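Local atomic coordinates of phycocyanobilin lyase subunit beta (Nostoc sp. PCC 7120, PDB entry 5N3U), a protein that associates with its alpha partner to form a lyase that is probably required for attaching the bilin chromophore to the phycocyanin alpha subunit. Residues B[47-52]-B[79-84]. Numbering follows the deposited sequence.
Sequences TAAAIA and RAYSIR
The methyl group of Ala49 sits over one face of the Tyr81 ring, 3.5 Å from CB to the ring centroid and only 15° off the ring normal, a CH-pi contact. All six ring carbons lie within about 4.1 Å of Ala49 CB, with CE2 and CZ slightly nearer than CG and CD1. With CG anti to the carbonyl carbon (chi1 -76°) the Tyr81 ring is carried out toward helix 46-59, and chi2 of -71° turns its face to the methyl. The contact joins helices 46-59 and 76-89 of a strand-free, HEAT-repeat-type array of helices. A small residue on one helix thus faces a broad ring on the other, and the backbones approach to 7.4 Å between Ala49 CA and Tyr81 CA. Phe41 meets the same ring, and the Arg84 guanidinium lies with its edge toward Tyr81 CD1. A serine in place of Tyr81 would probably leave a gap beside Ala49 and deprive Phe41 of its aromatic partner. From the same helical turns Arg79 NH2 forms a salt bridge with Glu8 of the lyase alpha subunit, while Arg84 NE hydrogen-bonds to Leu276 O of that chain.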
loop_
_atom_site.group_PDB
_atom_site.type_symbol
_atom_site.label_atom_id
_atom_site.label_comp_id
_atom_site.label_asym_id
_atom_site.label_seq_id
_atom_site.Cartn_x
_atom_site.Cartn_y
_atom_site.Cartn_z
ATOM N N THR B 47 -19.503 7.008 0.038
ATOM C CA THR B 47 -20.888 7.172 0.403
ATOM C C THR B 47 -21.544 5.851 0.884
ATOM O O THR B 47 -22.065 5.812 1.977
ATOM C CB THR B 47 -21.686 7.792 -0.779
ATOM O OG1 THR B 47 -20.981 8.959 -1.218
ATOM C CG2 THR B 47 -23.090 8.226 -0.328
ATOM N N ALA B 48 -21.490 4.797 0.074
ATOM C CA ALA B 48 -22.022 3.492 0.415
ATOM C C ALA B 48 -21.326 2.919 1.686
ATOM O O ALA B 48 -21.972 2.372 2.580
ATOM C CB ALA B 48 -21.826 2.490 -0.732
ATOM N N ALA B 49 -20.009 2.976 1.731
ATOM C CA ALA B 49 -19.287 2.476 2.905
ATOM C C ALA B 49 -19.738 3.227 4.140
ATOM O O ALA B 49 -20.002 2.624 5.195
ATOM C CB ALA B 49 -17.778 2.602 2.685
ATOM N N ALA B 50 -19.843 4.540 4.060
ATOM C CA ALA B 50 -20.225 5.325 5.258
ATOM C C ALA B 50 -21.630 4.968 5.750
ATOM O O ALA B 50 -21.879 4.888 6.949
ATOM C CB ALA B 50 -20.090 6.817 5.015
ATOM N N ILE B 51 -22.525 4.624 4.838
ATOM C CA ILE B 51 -23.831 4.108 5.232
ATOM C C ILE B 51 -23.740 2.740 5.898
ATOM O O ILE B 51 -24.442 2.454 6.890
ATOM C CB ILE B 51 -24.797 4.055 4.000
ATOM C CG1 ILE B 51 -25.233 5.481 3.645
ATOM C CG2 ILE B 51 -25.990 3.119 4.200
ATOM C CD1 ILE B 51 -25.463 5.699 2.147
ATOM N N ALA B 52 -22.936 1.842 5.342
ATOM C CA ALA B 52 -22.802 0.523 5.949
ATOM C C ALA B 52 -22.204 0.635 7.339
ATOM O O ALA B 52 -22.619 -0.067 8.271
ATOM C CB ALA B 52 -21.985 -0.389 5.076
ATOM N N ARG B 79 -10.251 -1.721 5.180
ATOM C CA ARG B 79 -9.780 -1.935 6.523
ATOM C C ARG B 79 -9.961 -0.709 7.394
ATOM O O ARG B 79 -10.277 -0.831 8.590
ATOM C CB ARG B 79 -8.321 -2.432 6.456
ATOM C CG ARG B 79 -7.745 -2.797 7.768
ATOM C CD ARG B 79 -6.498 -3.711 7.618
ATOM N NE ARG B 79 -5.338 -3.018 7.061
ATOM C CZ ARG B 79 -4.873 -3.099 5.794
ATOM N NH1 ARG B 79 -3.806 -2.402 5.468
ATOM N NH2 ARG B 79 -5.495 -3.829 4.835
ATOM N N ALA B 80 -9.793 0.474 6.813
ATOM C CA ALA B 80 -9.894 1.676 7.514
ATOM C C ALA B 80 -11.338 1.832 8.032
ATOM O O ALA B 80 -11.542 2.334 9.092
ATOM C CB ALA B 80 -9.575 2.827 6.598
ATOM N N TYR B 81 -12.312 1.417 7.237
ATOM C CA TYR B 81 -13.721 1.450 7.629
ATOM C C TYR B 81 -13.992 0.481 8.730
ATOM O O TYR B 81 -14.730 0.826 9.667
ATOM C CB TYR B 81 -14.675 1.153 6.447
ATOM C CG TYR B 81 -14.806 2.325 5.524
ATOM C CD1 TYR B 81 -15.507 3.467 5.934
ATOM C CD2 TYR B 81 -14.274 2.300 4.232
ATOM C CE1 TYR B 81 -15.649 4.570 5.081
ATOM C CE2 TYR B 81 -14.404 3.394 3.350
ATOM C CZ TYR B 81 -15.076 4.536 3.807
ATOM O OH TYR B 81 -15.258 5.615 2.944
ATOM N N SER B 82 -13.424 -0.716 8.695
ATOM C CA SER B 82 -13.586 -1.648 9.812
ATOM C C SER B 82 -13.090 -1.030 11.103
ATOM O O SER B 82 -13.748 -1.068 12.130
ATOM C CB SER B 82 -12.889 -2.958 9.588
ATOM O OG SER B 82 -13.505 -3.682 8.567
ATOM N N ILE B 83 -11.906 -0.475 11.048
ATOM C CA ILE B 83 -11.290 0.103 12.214
ATOM C C ILE B 83 -12.086 1.307 12.710
ATOM O O ILE B 83 -12.241 1.508 13.899
ATOM C CB ILE B 83 -9.865 0.494 11.946
ATOM C CG1 ILE B 83 -9.039 -0.746 11.508
ATOM C CG2 ILE B 83 -9.303 1.165 13.203
ATOM C CD1 ILE B 83 -9.016 -1.858 12.513
ATOM N N ARG B 84 -12.534 2.160 11.788
ATOM C CA ARG B 84 -13.338 3.297 12.168
ATOM C C ARG B 84 -14.678 2.883 12.873
ATOM O O ARG B 84 -15.134 3.518 13.816
ATOM C CB ARG B 84 -13.586 4.212 10.972
ATOM C CG ARG B 84 -14.132 5.604 11.366
ATOM C CD ARG B 84 -14.077 6.644 10.232
ATOM N NE ARG B 84 -12.837 6.552 9.430
ATOM C CZ ARG B 84 -12.694 6.033 8.213
ATOM N NH1 ARG B 84 -13.682 5.456 7.575
ATOM N NH2 ARG B 84 -11.494 6.051 7.626
#